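PDB 4LIZ: actin-binding protein, cofilin/tropomyosin family protein, putative from Entamoeba histolytica, which binds actin filaments and stabilises them, and may contribute to phagocytosis and pseudopod formation by helping to maintain F-actin. Local coordinates for residues 1-10 against 100-109; 25-33 against 54-63. One frame throughout, in Å; residues are numbered along the deposited sequence.

Contact 1 (1-10 against 100-109); sequences MSGFDLSEVA and ILKGDVKNVI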
HETATM    1  N   MSE A   1      -4.299 -11.792 -14.241  1.00 30.00           N
HETATM    2  CA  MSE A   1      -5.183 -12.848 -13.806  1.00 30.00           C
HETATM    3  C   MSE A   1      -6.489 -12.321 -13.177  1.00 30.00           C
HETATM    4  O   MSE A   1      -7.482 -12.941 -13.226  1.00 30.00           O
HETATM    5  CB  MSE A   1      -4.456 -13.724 -12.786  1.00 20.00           C
HETATM    6  CG  MSE A   1      -3.280 -14.491 -13.368  1.00 20.00           C
HETATM    7 SE   MSE A   1      -3.742 -15.692 -14.791  1.00 20.00          SE
HETATM    8  CE  MSE A   1      -4.795 -16.962 -13.752  1.00 20.00           C
ATOM      9  N   SER A   2      -6.580 -11.299 -12.483  1.00 23.63           N
ATOM     10  CA  SER A   2      -7.773 -10.850 -11.795  1.00 20.22           C
ATOM     11  C   SER A   2      -8.957 -10.284 -12.593  1.00 21.16           C
ATOM     12  O   SER A   2      -9.994 -10.222 -12.119  1.00 23.72           O
ATOM     13  CB  SER A   2      -7.410  -9.862 -10.687  1.00 20.50           C
ATOM     14  OG  SER A   2      -7.186  -8.599 -11.199  1.00 19.88           O
ATOM     15  N   GLY A   3      -8.696  -9.765 -13.757  1.00 24.14           N
ATOM     16  CA  GLY A   3      -9.698  -9.067 -14.520  1.00 25.83           C
ATOM     17  C   GLY A   3      -9.933  -7.620 -14.150  1.00 29.75           C
ATOM     18  O   GLY A   3     -10.894  -7.041 -14.559  1.00 31.05           O
ATOM     19  N   PHE A   4      -9.092  -7.073 -13.287  1.00 22.36           N
ATOM     20  CA  PHE A   4      -9.223  -5.690 -12.887  1.00 19.78           C
ATOM     21  C   PHE A   4      -8.350  -4.803 -13.761  1.00 20.83           C
ATOM     22  O   PHE A   4      -7.278  -5.193 -14.089  1.00 20.96           O
ATOM     23  CB  PHE A   4      -8.800  -5.522 -11.416  1.00 19.53           C
ATOM     24  CG  PHE A   4      -9.907  -5.721 -10.449  1.00 20.06           C
ATOM     25  CD1 PHE A   4     -10.394  -6.981 -10.197  1.00 20.32           C
ATOM     26  CD2 PHE A   4     -10.486  -4.675  -9.838  1.00 19.35           C
ATOM     27  CE1 PHE A   4     -11.432  -7.161  -9.332  1.00 23.75           C
ATOM     28  CE2 PHE A   4     -11.512  -4.857  -8.969  1.00 24.56           C
ATOM     29  CZ  PHE A   4     -11.991  -6.099  -8.717  1.00 22.40           C
ATOM     30  N   ASP A   5      -8.865  -3.620 -14.087  1.00 19.53           N
ATOM     31  CA  ASP A   5      -8.117  -2.568 -14.757  1.00 19.77           C
ATOM     32  C   ASP A   5      -7.199  -1.886 -13.722  1.00 15.21           C
ATOM     33  O   ASP A   5      -7.676  -1.284 -12.804  1.00 17.70           O
ATOM     34  CB  ASP A   5      -9.114  -1.607 -15.373  1.00 19.79           C
ATOM     35  CG  ASP A   5      -8.473  -0.324 -15.960  1.00 24.01           C
ATOM     36  OD1 ASP A   5      -7.276  -0.182 -15.999  1.00 22.52           O
ATOM     37  OD2 ASP A   5      -9.277   0.469 -16.489  1.00 27.68           O
ATOM     38  N   LEU A   6      -5.917  -2.032 -13.980  1.00 16.17           N
ATOM     39  CA  LEU A   6      -4.840  -1.442 -13.114  1.00 15.46           C
ATOM     40  C   LEU A   6      -4.147  -0.237 -13.711  1.00 14.89           C
ATOM     41  O   LEU A   6      -3.081   0.170 -13.263  1.00 15.99           O
ATOM     42  CB  LEU A   6      -3.796  -2.510 -12.705  1.00 18.94           C
ATOM     43  CG  LEU A   6      -4.271  -3.762 -12.006  1.00 21.28           C
ATOM     44  CD1 LEU A   6      -3.095  -4.565 -11.491  1.00 25.14           C
ATOM     45  CD2 LEU A   6      -5.325  -3.478 -10.988  1.00 22.75           C
ATOM     46  N   SER A   7      -4.775   0.344 -14.759  1.00 17.84           N
ATOM     47  CA  SER A   7      -4.215   1.501 -15.459  1.00 17.70           C
ATOM     48  C   SER A   7      -3.830   2.676 -14.554  1.00 16.43           C
ATOM     49  O   SER A   7      -2.937   3.474 -14.946  1.00 19.89           O
ATOM     50  CB  SER A   7      -5.131   1.923 -16.594  1.00 18.30           C
ATOM     51  OG  SER A   7      -6.360   2.331 -16.223  1.00 20.13           O
ATOM     52  N   GLU A   8      -4.506   2.864 -13.452  1.00 15.56           N
ATOM     53  CA  GLU A   8      -4.271   3.959 -12.504  1.00 14.68           C
ATOM     54  C   GLU A   8      -3.107   3.752 -11.560  1.00 13.02           C
ATOM     55  O   GLU A   8      -2.776   4.634 -10.794  1.00 14.43           O
ATOM     56  CB  GLU A   8      -5.525   4.385 -11.741  1.00 16.83           C
ATOM     57  CG  GLU A   8      -6.695   4.865 -12.560  1.00 18.79           C
ATOM     58  CD  GLU A   8      -6.379   6.259 -13.071  1.00 21.20           C
ATOM     59  OE1 GLU A   8      -6.041   7.128 -12.232  1.00 20.76           O
ATOM     60  OE2 GLU A   8      -6.452   6.398 -14.269  1.00 23.94           O
ATOM     61  N   VAL A   9      -2.518   2.575 -11.535  1.00 13.60           N
ATOM     62  CA  VAL A   9      -1.536   2.205 -10.514  1.00 13.32           C
ATOM     63  C   VAL A   9      -0.127   2.677 -10.734  1.00 11.98           C
ATOM     64  O   VAL A   9       0.556   3.150  -9.862  1.00 13.05           O
ATOM     65  CB  VAL A   9      -1.596   0.661 -10.214  1.00 14.17           C
ATOM     66  CG1 VAL A   9      -0.559   0.281  -9.169  1.00 13.62           C
ATOM     67  CG2 VAL A   9      -3.001   0.254  -9.818  1.00 15.78           C
ATOM     68  N   ALA A  10       0.392   2.414 -11.984  1.00 12.82           N
ATOM     69  CA  ALA A  10       1.785   2.628 -12.212  1.00 13.34           C
ATOM     70  C   ALA A  10       2.280   4.081 -12.017  1.00 11.32           C
ATOM     71  O   ALA A  10       3.392   4.313 -11.567  1.00 12.57           O
ATOM     72  CB  ALA A  10       2.178   2.095 -13.599  1.00 14.50           C
ATOM     73  N   ILE A 100      -5.981 -12.749  -5.622  1.00 12.48           N
ATOM     74  CA  ILE A 100      -5.685 -12.736  -7.073  1.00 13.76           C
ATOM     75  C   ILE A 100      -5.453 -11.227  -7.483  1.00 13.53           C
ATOM     76  O   ILE A 100      -4.507 -10.948  -8.248  1.00 13.91           O
ATOM     77  CB  ILE A 100      -6.723 -13.436  -7.920  1.00 14.62           C
ATOM     78  CG1 ILE A 100      -6.207 -13.695  -9.290  1.00 15.72           C
ATOM     79  CG2 ILE A 100      -8.053 -12.821  -7.879  1.00 13.63           C
ATOM     80  CD1 ILE A 100      -7.037 -14.632 -10.098  1.00 17.67           C
ATOM     81  N   LEU A 101      -6.248 -10.318  -6.913  1.00 13.01           N
ATOM     82  CA  LEU A 101      -6.086  -8.880  -7.283  1.00 13.07           C
ATOM     83  C   LEU A 101      -4.743  -8.439  -6.734  1.00 14.11           C
ATOM     84  O   LEU A 101      -3.981  -7.706  -7.404  1.00 13.55           O
ATOM     85  CB  LEU A 101      -7.184  -8.137  -6.714  1.00 12.32           C
ATOM     86  CG  LEU A 101      -7.142  -6.585  -6.901  1.00 12.91           C
ATOM     87  CD1 LEU A 101      -6.945  -6.226  -8.348  1.00 14.86           C
ATOM     88  CD2 LEU A 101      -8.415  -6.007  -6.354  1.00 14.10           C
ATOM     89  N   LYS A 102      -4.400  -8.736  -5.500  1.00 13.15           N
ATOM     90  CA  LYS A 102      -3.128  -8.403  -4.850  1.00 12.91           C
ATOM     91  C   LYS A 102      -1.943  -8.857  -5.704  1.00 13.56           C
ATOM     92  O   LYS A 102      -0.962  -8.143  -5.841  1.00 14.72           O
ATOM     93  CB  LYS A 102      -3.094  -9.052  -3.457  1.00 13.71           C
ATOM     94  CG  LYS A 102      -1.878  -8.777  -2.681  1.00 15.63           C
ATOM     95  CD  LYS A 102      -1.771  -9.820  -1.457  1.00 14.92           C
ATOM     96  CE  LYS A 102      -2.927  -9.774  -0.545  1.00 15.43           C
ATOM     97  NZ  LYS A 102      -2.719 -10.641   0.640  1.00 16.37           N
ATOM     98  N   GLY A 103      -2.016 -10.073  -6.265  1.00 14.69           N
ATOM     99  CA  GLY A 103      -0.948 -10.572  -7.075  1.00 16.42           C
ATOM    100  C   GLY A 103      -0.748  -9.682  -8.291  1.00 14.97           C
ATOM    101  O   GLY A 103       0.418  -9.399  -8.676  1.00 18.31           O
ATOM    102  N   ASP A 104      -1.824  -9.295  -8.937  1.00 15.66           N
ATOM    103  CA  ASP A 104      -1.762  -8.405 -10.137  1.00 15.40           C
ATOM    104  C   ASP A 104      -1.164  -7.063  -9.670  1.00 16.42           C
ATOM    105  O   ASP A 104      -0.298  -6.476 -10.388  1.00 17.13           O
ATOM    106  CB  ASP A 104      -3.070  -8.220 -10.715  1.00 17.90           C
ATOM    107  CG  ASP A 104      -3.591  -9.421 -11.530  1.00 21.58           C
ATOM    108  OD1 ASP A 104      -2.846 -10.388 -11.730  1.00 25.86           O
ATOM    109  OD2 ASP A 104      -4.701  -9.250 -11.986  1.00 25.29           O
ATOM    110  N   VAL A 105      -1.598  -6.512  -8.552  1.00 14.45           N
ATOM    111  CA  VAL A 105      -1.108  -5.236  -8.082  1.00 14.63           C
ATOM    112  C   VAL A 105       0.376  -5.303  -7.793  1.00 17.92           C
ATOM    113  O   VAL A 105       1.141  -4.402  -8.147  1.00 15.49           O
ATOM    114  CB  VAL A 105      -1.887  -4.771  -6.852  1.00 14.08           C
ATOM    115  CG1 VAL A 105      -1.198  -3.572  -6.130  1.00 14.89           C
ATOM    116  CG2 VAL A 105      -3.319  -4.466  -7.186  1.00 13.96           C
ATOM    117  N   LYS A 106       0.866  -6.371  -7.189  1.00 16.38           N
ATOM    118  CA  LYS A 106       2.266  -6.562  -6.928  1.00 18.14           C
ATOM    119  C   LYS A 106       3.079  -6.739  -8.158  1.00 19.33           C
ATOM    120  O   LYS A 106       4.294  -6.360  -8.093  1.00 21.54           O
ATOM    121  CB  LYS A 106       2.469  -7.775  -5.969  1.00 17.09           C
ATOM    122  CG  LYS A 106       2.041  -7.576  -4.554  1.00 18.21           C
ATOM    123  CD  LYS A 106       1.995  -8.889  -3.706  1.00 19.83           C
ATOM    124  CE  LYS A 106       3.260  -9.569  -3.648  1.00 19.93           C
ATOM    125  NZ  LYS A 106       3.130 -10.736  -2.755  1.00 19.33           N
ATOM    126  N   ASN A 107       2.530  -7.187  -9.258  1.00 19.07           N
ATOM    127  CA  ASN A 107       3.310  -7.063 -10.468  0.50 23.03           C
ATOM    128  C   ASN A 107       3.578  -5.701 -11.055  1.00 21.79           C
ATOM    129  O   ASN A 107       4.517  -5.499 -11.765  1.00 23.16           O
ATOM    130  CB  ASN A 107       2.657  -7.904 -11.521  0.50 30.97           C
ATOM    131  CG  ASN A 107       2.863  -9.354 -11.215  0.50 43.39           C
ATOM    132  OD1 ASN A 107       3.827  -9.712 -10.487  0.50 49.28           O
ATOM    133  ND2 ASN A 107       1.943 -10.197 -11.661  0.50 53.58           N
ATOM    134  N   VAL A 108       2.810  -4.734 -10.624  1.00 17.72           N
ATOM    135  CA  VAL A 108       3.093  -3.348 -10.958  1.00 17.61           C
ATOM    136  C   VAL A 108       3.922  -2.729  -9.853  1.00 20.69           C
ATOM    137  O   VAL A 108       4.881  -1.957 -10.161  1.00 25.72           O
ATOM    138  CB  VAL A 108       1.772  -2.543 -11.129  1.00 21.21           C
ATOM    139  CG1 VAL A 108       2.040  -1.032 -11.409  1.00 22.65           C
ATOM    140  CG2 VAL A 108       0.852  -3.208 -12.118  1.00 23.50           C
ATOM    141  N   ILE A 109       3.529  -2.963  -8.618  1.00 16.77           N
ATOM    142  CA  ILE A 109       4.180  -2.487  -7.317  1.00 21.64           C
ATOM    143  C   ILE A 109       5.137  -3.610  -6.925  1.00 27.19           C
ATOM    144  O   ILE A 109       4.908  -4.450  -6.017  1.00 25.62           O
ATOM    145  CB  ILE A 109       3.228  -2.234  -6.149  1.00 21.41           C
ATOM    146  CG1 ILE A 109       2.084  -1.450  -6.607  1.00 19.46           C
ATOM    147  CG2 ILE A 109       3.994  -1.621  -4.929  1.00 25.84           C
ATOM    148  CD1 ILE A 109       1.203  -0.985  -5.459  1.00 22.65           C
TER
HETATM  149  O   HOH W   1      -5.388  -7.264 -14.092  1.00 33.11           O
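With CG turned beside its own backbone N (chi1 -76°), D104 presents its carboxylate to the chain's first two residues, while S2 folds OG back between its backbone N and carbonyl carbon (chi1 80°) to meet the same group. OD2 is the shared acceptor: S2 N reaches it at 2.8 Å on the syn side and S2 OG at 2.7 Å on the anti side, both from one face of the carboxylate and each nearly 30° out of its plane. The terminal amine M1 N forms a salt bridge to the syn lone pair of D104 OD1 at 3.2 Å, so both oxygens are engaged and rotation of the carboxylate is restricted. A water donates to D104 OD2 and to F4 O, adding a further link, and S2 OG in turn accepts from F4 N, closing an ST turn. The positive amine would be expected to favour the ionised form of D104. In the ADF-homology fold, helix 92-108 packs on the central sheet, and segment 1-10 runs along this helix before helix 10-17 begins. Next to the polar cluster the contact becomes apolar. L101 sets CD2 over the centre of the F4 ring in a CH-pi contact, 4.1 Å from the centroid, while CD1 touches F4 CB. L6 lays CD1 against the backbone of D104, 3.6 Å from D104 O, and directs CD2 to L101 CD1. Farther along, the side chains of V9 and V108 cross obliquely, CG1 to CG1 at 3.7 Å, and the methyl of A10 meets that same branch of V108. L38 of strand 37-44 touches L6, V9 and V105, joining this seam to the edge of the sheet.

Contact 2 (25-33 against 54-63); sequences EFVVFGVQT and ALKEDALQFA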
ATOM      1  N   GLU A  25       4.599  10.966  -1.593  1.00 12.27           N
ATOM      2  CA  GLU A  25       5.322  10.035  -0.712  1.00 12.54           C
ATOM      3  C   GLU A  25       4.415   8.804  -0.404  1.00 12.29           C
ATOM      4  O   GLU A  25       4.943   7.819   0.101  1.00 12.43           O
ATOM      5  CB  GLU A  25       5.720  10.737   0.562  1.00 15.03           C
ATOM      6  CG  GLU A  25       6.711  11.886   0.267  1.00 16.08           C
ATOM      7  CD  GLU A  25       6.997  12.640   1.524  1.00 19.54           C
ATOM      8  OE1 GLU A  25       6.161  12.851   2.400  1.00 19.93           O
ATOM      9  OE2 GLU A  25       8.180  13.156   1.596  1.00 25.54           O
ATOM     10  N   PHE A  26       3.132   8.878  -0.584  1.00 12.18           N
ATOM     11  CA  PHE A  26       2.208   7.754  -0.410  1.00 10.84           C
ATOM     12  C   PHE A  26       1.093   7.789  -1.377  1.00 13.38           C
ATOM     13  O   PHE A  26       0.711   8.865  -1.897  1.00 12.13           O
ATOM     14  CB  PHE A  26       1.604   7.797   1.054  1.00 11.62           C
ATOM     15  CG  PHE A  26       0.421   8.695   1.244  1.00 11.73           C
ATOM     16  CD1 PHE A  26       0.638  10.012   1.516  1.00 12.59           C
ATOM     17  CD2 PHE A  26      -0.857   8.271   1.101  1.00 12.89           C
ATOM     18  CE1 PHE A  26      -0.436  10.883   1.641  1.00 13.01           C
ATOM     19  CE2 PHE A  26      -1.937   9.089   1.225  1.00 13.66           C
ATOM     20  CZ  PHE A  26      -1.694  10.451   1.427  1.00 13.28           C
ATOM     21  N   VAL A  27       0.467   6.640  -1.633  1.00 11.20           N
ATOM     22  CA  VAL A  27      -0.748   6.505  -2.349  1.00 10.93           C
ATOM     23  C   VAL A  27      -1.631   5.441  -1.772  1.00 11.16           C
ATOM     24  O   VAL A  27      -1.065   4.437  -1.255  1.00 11.57           O
ATOM     25  CB  VAL A  27      -0.550   6.303  -3.865  1.00 11.23           C
ATOM     26  CG1 VAL A  27       0.306   5.042  -4.123  1.00 12.28           C
ATOM     27  CG2 VAL A  27      -1.820   6.247  -4.677  1.00 11.32           C
ATOM     28  N   VAL A  28      -2.924   5.681  -1.758  1.00 10.38           N
ATOM     29  CA  VAL A  28      -3.944   4.679  -1.384  1.00 11.31           C
ATOM     30  C   VAL A  28      -4.840   4.475  -2.544  1.00 11.48           C
ATOM     31  O   VAL A  28      -5.357   5.478  -3.096  1.00 12.20           O
ATOM     32  CB  VAL A  28      -4.688   5.099  -0.108  1.00 11.48           C
ATOM     33  CG1 VAL A  28      -5.763   4.060   0.241  1.00 12.32           C
ATOM     34  CG2 VAL A  28      -3.770   5.324   1.050  1.00 13.02           C
ATOM     35  N   PHE A  29      -5.067   3.213  -2.973  1.00 11.07           N
ATOM     36  CA  PHE A  29      -5.957   2.862  -3.998  1.00 10.79           C
ATOM     37  C   PHE A  29      -7.220   2.218  -3.491  1.00 13.12           C
ATOM     38  O   PHE A  29      -7.164   1.392  -2.544  1.00 13.55           O
ATOM     39  CB  PHE A  29      -5.328   1.832  -4.986  1.00 11.28           C
ATOM     40  CG  PHE A  29      -4.037   2.298  -5.653  1.00 11.26           C
ATOM     41  CD1 PHE A  29      -4.134   3.197  -6.735  1.00 12.67           C
ATOM     42  CD2 PHE A  29      -2.783   1.914  -5.227  1.00 11.75           C
ATOM     43  CE1 PHE A  29      -2.969   3.611  -7.337  1.00 12.60           C
ATOM     44  CE2 PHE A  29      -1.643   2.370  -5.892  1.00 12.50           C
ATOM     45  CZ  PHE A  29      -1.769   3.231  -6.927  1.00 13.11           C
ATOM     46  N   GLY A  30      -8.314   2.642  -4.045  1.00 13.32           N
ATOM     47  CA  GLY A  30      -9.577   1.973  -3.836  1.00 13.75           C
ATOM     48  C   GLY A  30      -9.991   1.151  -5.011  1.00 14.97           C
ATOM     49  O   GLY A  30      -9.376   1.109  -6.085  1.00 16.25           O
ATOM     50  N   VAL A  31     -11.018   0.352  -4.792  1.00 17.82           N
ATOM     51  CA  VAL A  31     -11.441  -0.656  -5.737  1.00 21.31           C
ATOM     52  C   VAL A  31     -12.865  -0.390  -6.158  1.00 23.87           C
ATOM     53  O   VAL A  31     -13.761  -0.390  -5.287  1.00 25.54           O
ATOM     54  CB  VAL A  31     -11.225  -2.087  -5.077  1.00 21.05           C
ATOM     55  CG1 VAL A  31     -11.647  -3.188  -6.041  1.00 24.42           C
ATOM     56  CG2 VAL A  31      -9.818  -2.367  -4.733  1.00 21.47           C
ATOM     57  N   GLN A  32     -13.083  -0.191  -7.448  1.00 23.20           N
ATOM     58  CA  GLN A  32     -14.423  -0.086  -8.043  1.00 27.07           C
ATOM     59  C   GLN A  32     -14.717  -1.372  -8.810  1.00 25.99           C
ATOM     60  O   GLN A  32     -13.851  -2.099  -9.247  1.00 24.27           O
ATOM     61  CB  GLN A  32     -14.525   1.088  -8.988  1.00 28.55           C
ATOM     62  CG  GLN A  32     -14.327   2.415  -8.296  1.00 28.18           C
ATOM     63  CD  GLN A  32     -14.356   3.603  -9.243  1.00 30.08           C
ATOM     64  OE1 GLN A  32     -14.439   3.449 -10.491  1.00 34.39           O
ATOM     65  NE2 GLN A  32     -14.258   4.784  -8.680  1.00 30.35           N
ATOM     66  N   THR A  33     -16.035  -1.686  -8.899  1.00 32.66           N
ATOM     67  CA  THR A  33     -16.508  -2.828  -9.677  1.00 32.90           C
ATOM     68  C   THR A  33     -17.483  -2.345 -10.767  1.00 35.12           C
ATOM     69  O   THR A  33     -17.942  -1.180 -10.746  1.00 35.80           O
ATOM     70  CB  THR A  33     -17.156  -3.867  -8.767  1.00 34.50           C
ATOM     71  OG1 THR A  33     -18.249  -3.251  -8.079  1.00 38.19           O
ATOM     72  CG2 THR A  33     -16.128  -4.403  -7.734  1.00 39.78           C
ATOM     73  N   ALA A  54      -6.808   7.256   5.417  1.00 12.98           N
ATOM     74  CA  ALA A  54      -7.526   6.950   4.219  1.00 13.06           C
ATOM     75  C   ALA A  54      -8.146   5.547   4.109  1.00 12.42           C
ATOM     76  O   ALA A  54      -8.958   5.334   3.205  1.00 14.53           O
ATOM     77  CB  ALA A  54      -6.635   7.203   2.963  1.00 14.24           C
ATOM     78  N   LEU A  55      -7.761   4.676   5.042  1.00 13.69           N
ATOM     79  CA  LEU A  55      -8.263   3.299   5.003  1.00 13.53           C
ATOM     80  C   LEU A  55      -9.675   3.206   5.604  1.00 15.85           C
ATOM     81  O   LEU A  55      -9.791   3.665   6.748  1.00 20.30           O
ATOM     82  CB  LEU A  55      -7.302   2.382   5.676  1.00 14.93           C
ATOM     83  CG  LEU A  55      -5.947   2.237   4.999  1.00 14.27           C
ATOM     84  CD1 LEU A  55      -4.959   1.372   5.810  1.00 16.55           C
ATOM     85  CD2 LEU A  55      -6.059   1.681   3.621  1.00 13.42           C
ATOM     86  N   LYS A  56     -10.605   2.616   4.946  1.00 15.23           N
ATOM     87  CA  LYS A  56     -12.041   2.642   5.335  1.00 16.15           C
ATOM     88  C   LYS A  56     -12.466   1.235   5.769  1.00 18.17           C
ATOM     89  O   LYS A  56     -12.118   0.220   5.173  1.00 17.46           O
ATOM     90  CB  LYS A  56     -12.861   3.139   4.196  1.00 18.13           C
ATOM     91  CG  LYS A  56     -12.547   4.533   3.668  1.00 23.12           C
ATOM     92  CD  LYS A  56     -12.537   5.553   4.825  1.00 29.36           C
ATOM     93  CE  LYS A  56     -12.170   6.954   4.319  1.00 40.29           C
ATOM     94  NZ  LYS A  56     -11.493   7.649   5.438  1.00 43.74           N
ATOM     95  N   GLU A  57     -13.188   1.211   6.895  1.00 19.40           N
ATOM     96  CA  GLU A  57     -13.618  -0.047   7.482  1.00 20.16           C
ATOM     97  C   GLU A  57     -14.446  -0.905   6.597  1.00 20.39           C
ATOM     98  O   GLU A  57     -14.413  -2.154   6.739  1.00 20.64           O
ATOM     99  CB  GLU A  57     -14.490   0.296   8.743  1.00 22.96           C
ATOM    100  CG  GLU A  57     -14.716  -0.959   9.608  1.00 29.61           C
ATOM    101  CD  GLU A  57     -15.840  -0.862  10.612  1.00 48.67           C
ATOM    102  OE1 GLU A  57     -16.225   0.277  10.990  1.00 52.94           O
ATOM    103  OE2 GLU A  57     -16.292  -1.964  11.018  1.00 51.32           O
ATOM    104  N   ASP A  58     -15.110  -0.365   5.640  1.00 17.90           N
ATOM    105  CA  ASP A  58     -15.948  -1.110   4.712  1.00 19.34           C
ATOM    106  C   ASP A  58     -15.415  -1.356   3.329  1.00 18.29           C
ATOM    107  O   ASP A  58     -16.151  -1.682   2.397  1.00 18.76           O
ATOM    108  CB  ASP A  58     -17.345  -0.506   4.653  1.00 22.38           C
ATOM    109  CG  ASP A  58     -17.360   0.825   3.993  1.00 29.61           C
ATOM    110  OD1 ASP A  58     -16.281   1.435   3.863  1.00 26.64           O
ATOM    111  OD2 ASP A  58     -18.439   1.252   3.553  1.00 35.67           O
ATOM    112  N   ALA A  59     -14.051  -1.189   3.177  1.00 15.74           N
ATOM    113  CA  ALA A  59     -13.468  -1.211   1.882  1.00 15.23           C
ATOM    114  C   ALA A  59     -12.317  -2.219   1.732  1.00 13.21           C
ATOM    115  O   ALA A  59     -11.636  -2.506   2.697  1.00 14.30           O
ATOM    116  CB  ALA A  59     -12.941   0.217   1.524  1.00 15.78           C
ATOM    117  N   LEU A  60     -12.107  -2.573   0.488  1.00 14.05           N
ATOM    118  CA  LEU A  60     -10.878  -3.292   0.032  1.00 15.40           C
ATOM    119  C   LEU A  60      -9.962  -2.212  -0.601  1.00 14.30           C
ATOM    120  O   LEU A  60     -10.381  -1.559  -1.552  1.00 14.12           O
ATOM    121  CB  LEU A  60     -11.292  -4.349  -1.015  1.00 17.09           C
ATOM    122  CG  LEU A  60     -10.220  -5.398  -1.229  1.00 20.50           C
ATOM    123  CD1 LEU A  60     -10.598  -6.468  -2.301  1.00 23.80           C
ATOM    124  CD2 LEU A  60      -9.033  -4.827  -1.831  1.00 26.16           C
ATOM    125  N   GLN A  61      -8.768  -2.070  -0.090  1.00 12.05           N
ATOM    126  CA  GLN A  61      -7.839  -1.014  -0.557  1.00 11.86           C
ATOM    127  C   GLN A  61      -6.423  -1.522  -0.621  1.00 12.06           C
ATOM    128  O   GLN A  61      -6.115  -2.610  -0.068  1.00 11.96           O
ATOM    129  CB  GLN A  61      -7.961   0.225   0.317  1.00 11.80           C
ATOM    130  CG  GLN A  61      -9.301   0.965   0.261  1.00 12.08           C
ATOM    131  CD  GLN A  61      -9.488   1.906   1.395  1.00 12.72           C
ATOM    132  OE1 GLN A  61      -9.665   1.527   2.524  1.00 12.88           O
ATOM    133  NE2 GLN A  61      -9.277   3.189   1.101  1.00 14.19           N
ATOM    134  N   PHE A  62      -5.514  -0.802  -1.264  1.00 11.88           N
ATOM    135  CA  PHE A  62      -4.118  -1.032  -1.247  1.00 11.20           C
ATOM    136  C   PHE A  62      -3.357   0.212  -0.926  1.00 11.30           C
ATOM    137  O   PHE A  62      -3.905   1.285  -1.254  1.00 13.19           O
ATOM    138  CB  PHE A  62      -3.601  -1.593  -2.583  1.00 12.20           C
ATOM    139  CG  PHE A  62      -4.265  -2.910  -2.988  1.00 11.71           C
ATOM    140  CD1 PHE A  62      -5.367  -2.942  -3.797  1.00 12.46           C
ATOM    141  CD2 PHE A  62      -3.684  -4.077  -2.559  1.00 12.82           C
ATOM    142  CE1 PHE A  62      -6.032  -4.170  -4.106  1.00 14.69           C
ATOM    143  CE2 PHE A  62      -4.271  -5.265  -2.942  1.00 14.01           C
ATOM    144  CZ  PHE A  62      -5.380  -5.292  -3.673  1.00 16.30           C
ATOM    145  N   ALA A  63      -2.219   0.188  -0.375  1.00 10.23           N
ATOM    146  CA  ALA A  63      -1.461   1.351  -0.111  1.00 10.07           C
ATOM    147  C   ALA A  63      -0.027   1.106  -0.353  1.00 10.37           C
ATOM    148  O   ALA A  63       0.537  -0.009  -0.227  1.00 11.54           O
ATOM    149  CB  ALA A  63      -1.710   1.921   1.299  1.00 11.15           C
TER
HETATM  150  O   HOH W   2     -12.157   0.352  -2.172  1.00 17.05           O
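Two neighbouring antiparallel strands of the central mixed sheet of the ADF-homology fold, 26-32 and 60-69, form this contact; the axes of segments 26-32 and 60-63 approach to 4.6 Å. F29 and F62 make the hydrogen-bonded pair: F29 N gives to F62 O at 2.8 Å and F62 N to F29 O at 3.0 Å. V28 and A63 follow as a non-hydrogen-bonded pair, where V28 CA and A63 CA lean their hydrogens toward F62 O and V27 O. Toward the start of strand 60-69 the direct bonding gives way to a water that accepts from V31 N and donates to L60 O. V31 CG2 lies 3.3 Å from L60 O and also touches L60 CD2.

On the V28 face, the isopropyl group divides its contacts. CG1, anti to the backbone N (chi1 179°), meets Q61 NE2 at 3.7 Å as well as L55 CD2; CG2 lies between the methyls of A54 and A63. The Q61 amide ties strand 60-69 to the chain at A54-K56, between helix 48-54 and the turn. Its NE2 donates almost straight (171°) to A54 O, which lies close to the amide plane, and OE1 accepts K56 N on a lone pair at 2.8 Å. A second NE2 bond, to D41 OD2 of strand 37-44, helps fix the amide's rotation.

On the other face, L60 and F62 pack against helix 92-108, touching M98, while F29 meets V9 and L38. Strand 37-44 pairs with the far edge of 26-32, and strand 76-85 flanks 60-69, bringing W84 against L55 and Q61.

The two contacts lie with centres about 13 Å apart, and contact 2 is nested along the chain within the loop that contact 1 closes between the N-terminus and helix 92-108. Contact 2 is part of the sheet itself; contact 1 lies over one of its faces, joining the N-terminal segment to the helix that covers F62. They touch directly: F4 CE2 packs 3.4 Å from V31 CG1, and V9 CA lies 3.7 Å from F29 CZ. L101 also touches F62. The N-terminal segment thus lies alongside helix 92-108 on the same face of the sheet, and F4, V9 and L101 extend the apolar packing of this actin-binding domain from that face to the chain start.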